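Local atomic coordinates of 24-sterol C-methyltransferase (Haloferax volcanii, PDB entry 6F5Z), a protein that probably acts as an S-adenosyl-L-methionine-dependent methyltransferase that forms a holoenzyme with the small activator protein Trm112 in this halophilic archaeon. Residues M34-G39 against R54-T59; W24-H29 against W108-F113; S88-V91 against L97-D100; E125-L130 against A175-A180. All coordinates share one frame; numbering follows the deposited sequence.

How the contacts relate
Contact 2 lies close to the centre of the chain and is the only one of the four that includes the cofactor product, so its apolar packing borders on polar ligand binding. Contacts 1 and 3 are also buried but lie about 16 Å from the chain centre, and both are purely apolar between their segments; partly buried contact 4 is likewise mainly methyl packing across its segments, its salt bridge lying inside one of them. Contacts 1 and 2 share a core through Met34 and Trp108. Contacts 3 and 4 are joined by polar groups, Glu125 and Arg128 reaching the backbone of 97-100. Both meet the Trm112-type partner, and contacts 1 and 4 reach the second subunit.

Contact 1 of 4, residues M34-G39 against R54-T59; sequences MPVEEG and RALRDT
Leu56 meets Met34 and Val36 through its two methyl groups, and this small apolar cluster is the whole of the contact. The thioether sulfur does most of the touching: Met34 SD lies 4.1 Å from Leu56 CD1 and almost as close to CD2, the two side chains crossing at about a right angle. Met34 runs out extended and then turns at its last torsion (chi3 74°), which lays the sulfur against the forked end of the leucine. Val36 adds a looser touch, its CG2 standing 4.4 Å from Leu56 CD2. Leu31 of helix 16-33 and Ile62 also pack on Leu56, and Met34 touches His106 and Trp108 of strand 104-110. Pro35, between the two loop residues, centres an inverse gamma turn whose bond from Val36 N to Met34 O is weak. Beyond Val36 the segments part, and Glu38, Gly39, Asp58 and Thr59 lie on the solvent side. There the helix is tied to itself: Thr59 OG1 donates to Ala55 O at 2.7 Å from above the carbonyl plane, while Thr59 N comes from the opposite face. Glu37 turns to the second subunit, pairing with Arg169 and Arg173 of that chain. The loop thus leads into strand 41-45 while packing on helix 51-60 that follows it, as in the opening beta-alpha unit of a Rossmann-like class I methyltransferase.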
# COMPACT_ATOMS: atom_id res chain seq x y z
N MET B 34 -6.24 1.58 -4.41
CA MET B 34 -7.05 0.60 -3.68
C MET B 34 -7.15 -0.71 -4.43
O MET B 34 -7.44 -0.71 -5.63
CB MET B 34 -8.44 1.16 -3.35
CG MET B 34 -8.35 2.30 -2.42
SD MET B 34 -9.99 2.87 -1.89
CE MET B 34 -10.48 1.53 -0.72
N PRO B 35 -6.93 -1.84 -3.71
CA PRO B 35 -6.92 -3.16 -4.39
C PRO B 35 -8.32 -3.75 -4.56
O PRO B 35 -8.60 -4.87 -4.15
CB PRO B 35 -6.09 -3.99 -3.41
CG PRO B 35 -6.47 -3.46 -2.11
CD PRO B 35 -6.59 -1.96 -2.28
N VAL B 36 -9.20 -2.95 -5.15
CA VAL B 36 -10.59 -3.36 -5.37
C VAL B 36 -10.68 -4.41 -6.44
O VAL B 36 -10.07 -4.25 -7.51
CB VAL B 36 -11.38 -2.09 -5.82
CG1 VAL B 36 -12.77 -2.46 -6.35
CG2 VAL B 36 -11.47 -1.08 -4.69
N GLU B 37 -11.54 -5.41 -6.20
CA GLU B 37 -11.91 -6.42 -7.18
C GLU B 37 -13.31 -6.03 -7.64
O GLU B 37 -14.10 -5.48 -6.86
CB GLU B 37 -11.95 -7.82 -6.59
CG GLU B 37 -10.59 -8.34 -6.15
CD GLU B 37 -9.51 -8.39 -7.23
OE1 GLU B 37 -9.84 -8.37 -8.44
OE2 GLU B 37 -8.32 -8.38 -6.85
N GLU B 38 -13.62 -6.28 -8.92
CA GLU B 38 -14.96 -5.97 -9.41
C GLU B 38 -15.99 -6.64 -8.51
O GLU B 38 -15.86 -7.83 -8.15
CB GLU B 38 -15.15 -6.51 -10.84
CG GLU B 38 -14.34 -5.75 -11.90
CD GLU B 38 -12.89 -6.16 -12.08
OE1 GLU B 38 -12.40 -7.02 -11.32
OE2 GLU B 38 -12.27 -5.66 -13.05
N GLY B 39 -17.02 -5.85 -8.15
CA GLY B 39 -18.08 -6.36 -7.30
C GLY B 39 -17.90 -6.09 -5.81
O GLY B 39 -18.80 -6.37 -5.01
N ARG B 54 -18.36 7.13 -6.47
CA ARG B 54 -18.59 7.19 -7.92
C ARG B 54 -17.30 6.91 -8.69
O ARG B 54 -17.34 6.20 -9.69
CB ARG B 54 -19.19 8.54 -8.33
CG ARG B 54 -20.61 8.69 -7.84
CD ARG B 54 -21.34 9.96 -8.35
NE ARG B 54 -20.66 11.20 -7.93
CZ ARG B 54 -20.88 11.80 -6.77
NH1 ARG B 54 -21.77 11.30 -5.91
NH2 ARG B 54 -20.24 12.92 -6.47
N ALA B 55 -16.15 7.43 -8.22
CA ALA B 55 -14.86 7.19 -8.86
C ALA B 55 -14.48 5.72 -8.75
O ALA B 55 -14.01 5.14 -9.74
CB ALA B 55 -13.77 8.04 -8.21
N LEU B 56 -14.74 5.08 -7.59
CA LEU B 56 -14.41 3.66 -7.47
C LEU B 56 -15.29 2.80 -8.36
O LEU B 56 -14.82 1.77 -8.88
CB LEU B 56 -14.49 3.21 -6.03
CG LEU B 56 -13.35 3.71 -5.13
CD1 LEU B 56 -13.64 3.41 -3.66
CD2 LEU B 56 -11.98 3.15 -5.57
N ARG B 57 -16.56 3.16 -8.52
CA ARG B 57 -17.44 2.37 -9.41
C ARG B 57 -17.03 2.55 -10.87
O ARG B 57 -16.88 1.56 -11.59
CB ARG B 57 -18.89 2.79 -9.21
CG ARG B 57 -19.87 1.96 -10.01
CD ARG B 57 -21.27 2.22 -9.50
NE ARG B 57 -22.27 1.53 -10.32
CZ ARG B 57 -22.81 2.04 -11.42
NH1 ARG B 57 -22.48 3.27 -11.81
NH2 ARG B 57 -23.70 1.35 -12.12
N ASP B 58 -16.74 3.77 -11.26
CA ASP B 58 -16.34 4.07 -12.64
C ASP B 58 -14.99 3.51 -13.05
O ASP B 58 -14.80 3.15 -14.22
CB ASP B 58 -16.37 5.59 -12.88
CG ASP B 58 -17.74 6.24 -12.69
OD1 ASP B 58 -18.77 5.50 -12.76
OD2 ASP B 58 -17.79 7.47 -12.41
N THR B 59 -14.02 3.45 -12.12
CA THR B 59 -12.64 3.04 -12.47
C THR B 59 -12.26 1.64 -12.00
O THR B 59 -11.29 1.08 -12.51
CB THR B 59 -11.60 4.03 -11.93
OG1 THR B 59 -11.63 4.02 -10.49
CG2 THR B 59 -11.79 5.44 -12.49

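Contact 2 of 4, residues W24-H29 against W108-F113; sequences WHTAKH and WSMEAF. With SAH (S-adenosyl-L-homocysteine), chain G.
Met110 sets out with CG anti to its backbone N (chi1 167°) and then bends at chi2 (69°), which carries its CE to within 3.5 Å of Thr26 OG1, the two side chains crossing at about a right angle. That hydroxyl is hydrogen-bonded to Thr218, so the methyl merely packs against it. Trp108 also starts anti to its N (chi1 162°), and its six-membered ring presents an edge to the helix: CZ2 lies 3.9 Å from Ala27 CB, which sits near the ring plane. One face of the indole is covered near its rim by Met110 N. Both residues belong to strand 104-110, which lies beside strand 41-45 in the Rossmann-like sheet of class I methyltransferases, where the cofactor binds at the carboxyl ends of the strands. Here Met110 O accepts a hydrogen bond of 2.9 Å from the amino N of S-adenosyl-L-homocysteine (SAH). Met110 CG packs 3.2 Å from SAH O, one of the two carboxylate oxygens. Past the strand end, Glu111 O approaches SAH C5' at 3.4 Å, and Ala112 CB lies 3.5 Å from SAH O4' of the ribose. Tyr51 and His23, the latter from helix 16-33, also hydrogen-bond the ligand.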
# COMPACT_ATOMS: atom_id res chain seq x y z
N TRP B 24 -10.10 16.08 -4.78
CA TRP B 24 -9.81 15.16 -5.88
C TRP B 24 -8.36 15.24 -6.32
O TRP B 24 -7.80 14.24 -6.80
CB TRP B 24 -10.69 15.52 -7.10
CG TRP B 24 -10.48 14.63 -8.28
CD1 TRP B 24 -10.00 14.99 -9.51
CD2 TRP B 24 -10.81 13.23 -8.37
NE1 TRP B 24 -10.00 13.91 -10.36
CE2 TRP B 24 -10.52 12.82 -9.69
CE3 TRP B 24 -11.35 12.30 -7.47
CZ2 TRP B 24 -10.70 11.49 -10.10
CZ3 TRP B 24 -11.53 10.99 -7.87
CH2 TRP B 24 -11.19 10.59 -9.17
N HIS B 25 -7.72 16.43 -6.19
CA HIS B 25 -6.32 16.57 -6.62
C HIS B 25 -5.42 15.50 -6.04
O HIS B 25 -4.48 15.05 -6.71
CB HIS B 25 -5.73 17.91 -6.19
CG HIS B 25 -6.42 19.11 -6.77
ND1 HIS B 25 -6.18 20.38 -6.25
CD2 HIS B 25 -7.35 19.21 -7.75
CE1 HIS B 25 -6.95 21.21 -6.96
NE2 HIS B 25 -7.68 20.57 -7.85
N THR B 26 -5.68 15.09 -4.79
CA THR B 26 -4.84 14.03 -4.19
C THR B 26 -5.64 12.73 -4.07
O THR B 26 -5.07 11.63 -4.18
CB THR B 26 -4.27 14.45 -2.85
OG1 THR B 26 -5.33 14.76 -1.95
CG2 THR B 26 -3.31 15.63 -2.99
N ALA B 27 -6.96 12.84 -3.79
CA ALA B 27 -7.79 11.62 -3.64
C ALA B 27 -7.74 10.74 -4.87
O ALA B 27 -7.78 9.51 -4.75
CB ALA B 27 -9.25 11.98 -3.36
N LYS B 28 -7.62 11.34 -6.08
CA LYS B 28 -7.60 10.50 -7.27
C LYS B 28 -6.45 9.50 -7.20
O LYS B 28 -6.62 8.37 -7.69
CB LYS B 28 -7.49 11.36 -8.53
CG LYS B 28 -6.21 12.14 -8.69
CD LYS B 28 -6.27 13.04 -9.95
CE LYS B 28 -5.01 13.85 -10.11
NZ LYS B 28 -5.17 14.87 -11.19
N HIS B 29 -5.30 9.89 -6.64
CA HIS B 29 -4.12 9.02 -6.60
C HIS B 29 -4.28 7.98 -5.53
O HIS B 29 -3.88 6.83 -5.73
CB HIS B 29 -2.85 9.83 -6.32
CG HIS B 29 -2.50 10.75 -7.44
ND1 HIS B 29 -2.22 10.27 -8.71
CD2 HIS B 29 -2.42 12.10 -7.46
CE1 HIS B 29 -1.92 11.33 -9.44
NE2 HIS B 29 -2.06 12.46 -8.75
N TRP B 108 -12.91 3.56 2.84
CA TRP B 108 -12.22 4.74 2.38
C TRP B 108 -12.65 5.92 3.25
O TRP B 108 -13.82 6.02 3.61
CB TRP B 108 -12.67 5.06 0.93
CG TRP B 108 -12.38 6.47 0.48
CD1 TRP B 108 -13.23 7.54 0.56
CD2 TRP B 108 -11.13 6.97 -0.02
NE1 TRP B 108 -12.60 8.68 0.07
CE2 TRP B 108 -11.30 8.36 -0.26
CE3 TRP B 108 -9.88 6.37 -0.30
CZ2 TRP B 108 -10.29 9.14 -0.85
CZ3 TRP B 108 -8.87 7.15 -0.84
CH2 TRP B 108 -9.07 8.54 -1.07
N SER B 109 -11.72 6.81 3.57
CA SER B 109 -12.10 8.05 4.21
C SER B 109 -11.11 9.15 3.79
O SER B 109 -9.90 8.97 3.91
CB SER B 109 -12.19 7.90 5.72
OG SER B 109 -12.56 9.12 6.33
N MET B 110 -11.64 10.28 3.33
CA MET B 110 -10.77 11.41 2.95
C MET B 110 -11.25 12.65 3.72
O MET B 110 -12.45 12.99 3.70
CB MET B 110 -10.87 11.69 1.44
CG MET B 110 -10.27 13.02 0.98
SD MET B 110 -8.47 13.01 1.14
CE MET B 110 -8.02 14.52 0.26
N GLU B 111 -10.30 13.33 4.37
CA GLU B 111 -10.57 14.60 5.04
C GLU B 111 -11.73 14.50 6.04
O GLU B 111 -12.44 15.51 6.21
CB GLU B 111 -10.83 15.68 3.96
CG GLU B 111 -9.53 16.17 3.33
CD GLU B 111 -8.77 17.05 4.29
OE1 GLU B 111 -8.23 16.52 5.29
OE2 GLU B 111 -8.81 18.29 4.12
N ALA B 112 -11.83 13.40 6.79
CA ALA B 112 -12.94 13.25 7.74
C ALA B 112 -12.51 12.58 9.02
O ALA B 112 -13.11 12.80 10.06
CB ALA B 112 -14.06 12.41 7.11
N PHE B 113 -11.53 11.68 8.94
CA PHE B 113 -11.22 10.84 10.09
C PHE B 113 -10.89 11.61 11.36
O PHE B 113 -11.30 11.18 12.44
CB PHE B 113 -10.10 9.85 9.76
CG PHE B 113 -9.64 9.02 10.93
CD1 PHE B 113 -10.35 7.89 11.32
CD2 PHE B 113 -8.54 9.41 11.69
CE1 PHE B 113 -9.92 7.14 12.44
CE2 PHE B 113 -8.13 8.68 12.82
CZ PHE B 113 -8.82 7.55 13.17
N SAH G . -14.74 12.97 1.98
CA SAH G . -15.29 14.25 1.46
CB SAH G . -15.84 15.22 2.57
CG SAH G . -14.75 15.71 3.53
SD SAH G . -15.45 16.86 4.77
C SAH G . -14.25 15.01 0.59
O SAH G . -13.11 14.39 0.45
OXT SAH G . -14.50 16.08 0.09
C5' SAH G . -15.78 15.78 6.19
C4' SAH G . -17.06 14.98 6.05
O4' SAH G . -17.14 14.08 7.19
C3' SAH G . -18.30 15.88 6.12
O3' SAH G . -19.22 15.61 5.06
C2' SAH G . -18.83 15.66 7.54
O2' SAH G . -20.23 15.85 7.71
C1' SAH G . -18.40 14.23 7.83
N9 SAH G . -18.21 13.93 9.26
C8 SAH G . -17.40 14.59 10.14
N7 SAH G . -17.39 14.07 11.35
C5 SAH G . -18.25 12.99 11.25
C6 SAH G . -18.67 12.02 12.18
N6 SAH G . -18.30 12.00 13.47
N1 SAH G . -19.55 11.07 11.76
C2 SAH G . -19.98 11.11 10.49
N3 SAH G . -19.65 11.97 9.52
C4 SAH G . -18.76 12.89 9.96

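Contact 3 of 4, residues S88-V91 against L97-D100; sequences SFLV and LPFD
Leu90 reaches from strand 87-91 toward the loop and divides its two methyl groups between neighbouring residues: CD1 lies 3.7 Å from Pro98 CG, and CD2 is 4.2 Å from Phe99 CZ. The leucine holds CG between its backbone N and carbonyl carbon (chi1 65°), and its second torsion, 148°, lies off a staggered value, with CD1 turned to Pro98 and CD2 to Phe99. The closer touch is with the proline, whose CG is the ring atom that meets the methyl as the two side chains approach at a slant. Phe99 comes from the opposite direction. Its side chain begins beside its own N (chi1 -57°) and extends back toward the leucine, so that the far end of the ring, CZ, does the touching. The methyl stands oblique to the ring. Pro98 is the centre of an inverse gamma turn, closed by a weak bond from Phe99 N to Leu97 O; this tight bend presents consecutive side chains to the same leucine. Strand 87-91 is the outermost strand of this chain's Rossmann-like sheet at this end, and the loop returns over its neighbour, strand 64-69, on the way to strand 104-110. Phe66 of that neighbour meets Phe99 edge-to-face, and Leu68 packs on Pro98. The strand and the loop together receive the Trm112-type UPF0434 protein: backbone hydrogen bonds run to that chain from Val91, Pro98 and Asp100, and its Leu9 packs on Phe99.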
# COMPACT_ATOMS: atom_id res chain seq x y z
N SER B 88 -25.28 3.72 -2.33
CA SER B 88 -26.30 4.24 -1.43
C SER B 88 -25.67 5.12 -0.40
O SER B 88 -24.45 5.12 -0.22
CB SER B 88 -27.00 3.09 -0.73
OG SER B 88 -26.09 2.37 0.09
N PHE B 89 -26.52 5.93 0.25
CA PHE B 89 -26.11 6.91 1.24
C PHE B 89 -26.93 6.81 2.49
O PHE B 89 -28.12 6.43 2.46
CB PHE B 89 -26.17 8.33 0.63
CG PHE B 89 -25.23 8.44 -0.55
CD1 PHE B 89 -23.86 8.62 -0.36
CD2 PHE B 89 -25.69 8.22 -1.85
CE1 PHE B 89 -22.97 8.63 -1.44
CE2 PHE B 89 -24.80 8.24 -2.94
CZ PHE B 89 -23.45 8.45 -2.73
N LEU B 90 -26.30 7.10 3.63
CA LEU B 90 -26.97 6.99 4.93
C LEU B 90 -26.38 7.98 5.91
O LEU B 90 -25.22 8.41 5.78
CB LEU B 90 -26.84 5.55 5.50
CG LEU B 90 -25.42 5.06 5.86
CD1 LEU B 90 -25.45 4.11 7.04
CD2 LEU B 90 -24.72 4.36 4.68
N VAL B 91 -27.20 8.36 6.88
CA VAL B 91 -26.75 9.21 7.97
C VAL B 91 -26.21 8.27 9.05
O VAL B 91 -26.87 7.32 9.45
CB VAL B 91 -27.88 10.14 8.52
CG1 VAL B 91 -27.32 11.20 9.48
CG2 VAL B 91 -28.63 10.83 7.37
N LEU B 97 -20.49 2.28 13.87
CA LEU B 97 -20.78 1.99 12.46
C LEU B 97 -21.89 0.96 12.34
O LEU B 97 -21.78 -0.14 12.89
CB LEU B 97 -19.54 1.56 11.69
CG LEU B 97 -18.35 2.54 11.79
CD1 LEU B 97 -17.12 2.01 10.99
CD2 LEU B 97 -18.74 3.96 11.33
N PRO B 98 -22.92 1.30 11.53
CA PRO B 98 -24.12 0.45 11.44
C PRO B 98 -23.99 -0.65 10.41
O PRO B 98 -24.90 -0.89 9.62
CB PRO B 98 -25.22 1.47 11.12
CG PRO B 98 -24.54 2.46 10.24
CD PRO B 98 -23.13 2.58 10.81
N PHE B 99 -22.84 -1.35 10.45
CA PHE B 99 -22.57 -2.48 9.57
C PHE B 99 -22.17 -3.68 10.36
O PHE B 99 -21.51 -3.56 11.41
CB PHE B 99 -21.44 -2.15 8.58
CG PHE B 99 -21.73 -0.94 7.75
CD1 PHE B 99 -22.47 -1.05 6.58
CD2 PHE B 99 -21.25 0.30 8.12
CE1 PHE B 99 -22.81 0.10 5.85
CE2 PHE B 99 -21.55 1.44 7.36
CZ PHE B 99 -22.35 1.33 6.26
N ASP B 100 -22.58 -4.86 9.87
CA ASP B 100 -22.25 -6.13 10.51
C ASP B 100 -20.75 -6.37 10.58
O ASP B 100 -20.00 -5.84 9.75
CB ASP B 100 -22.83 -7.28 9.67
CG ASP B 100 -24.32 -7.45 9.80
OD1 ASP B 100 -24.91 -6.87 10.74
OD2 ASP B 100 -24.91 -8.19 8.98

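Contact 4 of 4, residues E125-L130 against A175-A180; sequences EIARIL and AGLHVA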
# COMPACT_ATOMS: atom_id res chain seq x y z
N GLU B 125 -13.78 0.01 15.15
CA GLU B 125 -15.03 -0.21 14.41
C GLU B 125 -14.74 -0.55 12.95
O GLU B 125 -15.43 -1.39 12.35
CB GLU B 125 -15.91 1.02 14.49
CG GLU B 125 -16.75 1.11 15.75
CD GLU B 125 -17.81 0.03 15.77
OE1 GLU B 125 -18.87 0.22 15.12
OE2 GLU B 125 -17.57 -1.03 16.40
N ILE B 126 -13.73 0.11 12.36
CA ILE B 126 -13.35 -0.19 10.97
C ILE B 126 -12.77 -1.60 10.87
O ILE B 126 -13.13 -2.39 9.98
CB ILE B 126 -12.36 0.90 10.48
CG1 ILE B 126 -13.11 2.23 10.28
CG2 ILE B 126 -11.69 0.49 9.16
CD1 ILE B 126 -12.21 3.44 10.14
N ALA B 127 -11.89 -1.97 11.81
CA ALA B 127 -11.34 -3.32 11.81
C ALA B 127 -12.47 -4.35 12.00
O ALA B 127 -12.41 -5.42 11.41
CB ALA B 127 -10.32 -3.46 12.95
N ARG B 128 -13.49 -4.00 12.78
CA ARG B 128 -14.63 -4.90 13.01
C ARG B 128 -15.43 -5.13 11.73
O ARG B 128 -15.68 -6.30 11.38
CB ARG B 128 -15.55 -4.31 14.10
CG ARG B 128 -16.77 -5.21 14.36
CD ARG B 128 -17.70 -4.60 15.41
NE ARG B 128 -18.37 -3.38 14.97
CZ ARG B 128 -19.36 -3.35 14.09
NH1 ARG B 128 -19.85 -4.47 13.57
NH2 ARG B 128 -19.89 -2.18 13.73
N ILE B 129 -15.83 -4.04 11.03
CA ILE B 129 -16.67 -4.23 9.83
C ILE B 129 -15.92 -4.80 8.62
O ILE B 129 -16.55 -5.42 7.75
CB ILE B 129 -17.45 -2.97 9.45
CG1 ILE B 129 -16.47 -1.86 8.92
CG2 ILE B 129 -18.29 -2.46 10.67
CD1 ILE B 129 -17.25 -0.66 8.35
N LEU B 130 -14.62 -4.58 8.54
CA LEU B 130 -13.86 -5.11 7.44
C LEU B 130 -13.77 -6.62 7.50
O LEU B 130 -13.46 -7.17 8.54
CB LEU B 130 -12.42 -4.55 7.49
CG LEU B 130 -12.24 -3.17 6.89
CD1 LEU B 130 -10.82 -2.64 7.19
CD2 LEU B 130 -12.58 -3.15 5.39
N ALA B 175 -5.34 -0.77 16.97
CA ALA B 175 -6.71 -1.19 16.65
C ALA B 175 -6.76 -2.55 15.99
O ALA B 175 -7.86 -3.04 15.68
CB ALA B 175 -7.37 -0.17 15.74
N GLY B 176 -5.59 -3.15 15.74
CA GLY B 176 -5.50 -4.48 15.15
C GLY B 176 -5.29 -4.45 13.65
O GLY B 176 -5.24 -5.51 13.03
N LEU B 177 -5.11 -3.27 13.06
CA LEU B 177 -4.86 -3.23 11.61
C LEU B 177 -3.37 -3.34 11.34
O LEU B 177 -2.56 -2.69 12.01
CB LEU B 177 -5.34 -1.87 11.03
CG LEU B 177 -6.83 -1.59 11.19
CD1 LEU B 177 -7.18 -0.11 10.84
CD2 LEU B 177 -7.67 -2.55 10.31
N HIS B 178 -2.99 -4.08 10.30
CA HIS B 178 -1.58 -4.10 9.90
C HIS B 178 -1.35 -2.90 8.99
O HIS B 178 -2.17 -2.66 8.11
CB HIS B 178 -1.29 -5.34 9.04
CG HIS B 178 -1.52 -6.63 9.75
ND1 HIS B 178 -2.31 -7.62 9.19
CD2 HIS B 178 -1.05 -7.05 10.95
CE1 HIS B 178 -2.28 -8.63 10.05
NE2 HIS B 178 -1.54 -8.33 11.13
N VAL B 179 -0.25 -2.17 9.17
CA VAL B 179 0.01 -1.01 8.29
C VAL B 179 0.73 -1.52 7.05
O VAL B 179 1.84 -2.08 7.15
CB VAL B 179 0.83 0.07 9.02
CG1 VAL B 179 1.18 1.24 8.10
CG2 VAL B 179 0.08 0.59 10.25
N ALA B 180 0.12 -1.29 5.88
CA ALA B 180 0.70 -1.78 4.62
C ALA B 180 1.48 -0.74 3.84
O ALA B 180 2.32 -1.10 3.02
CB ALA B 180 -0.39 -2.35 3.73
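Ala127, near the end of helix 119-129, and Leu177, just before strand 178-185, bring their CA atoms within 6.5 Å. The helix is the connection between parallel strands 104-110 and 134-140 in the beta-alpha-beta topology of the Rossmann-like fold, and Leu130 is the first residue to leave its helical course. On the other side, Gly176 ends helix 165-174 in a Schellman motif, with a positive phi of 96°, and turns the chain toward strand 178-185 at the far edge of the sheet. The alanine methyl fits into this corner: Ala127 CB is 3.7 Å from the carbonyl Ala175 O and 3.8 Å from Leu177 CD2. Leu177 holds CG anti to its carbonyl carbon (chi1 -62°), with CD2 set against Ala127, 4.0 Å from Ala127 CA. Leu130 CD1 adds a more distant touch on Leu177 CD2 at 4.4 Å. Glu125 and Arg128 face the loop 97-100 instead. Arg128 grips the Glu125 carboxylate in a side-on salt bridge, each bond nearly straight. Both bonds lie well out of the carboxylate plane, yet both oxygens stay close to the guanidinium plane: Arg128 NH2 meets Glu125 OE1 at 3.0 Å, and Arg128 NE meets Glu125 OE2 at 2.9 Å.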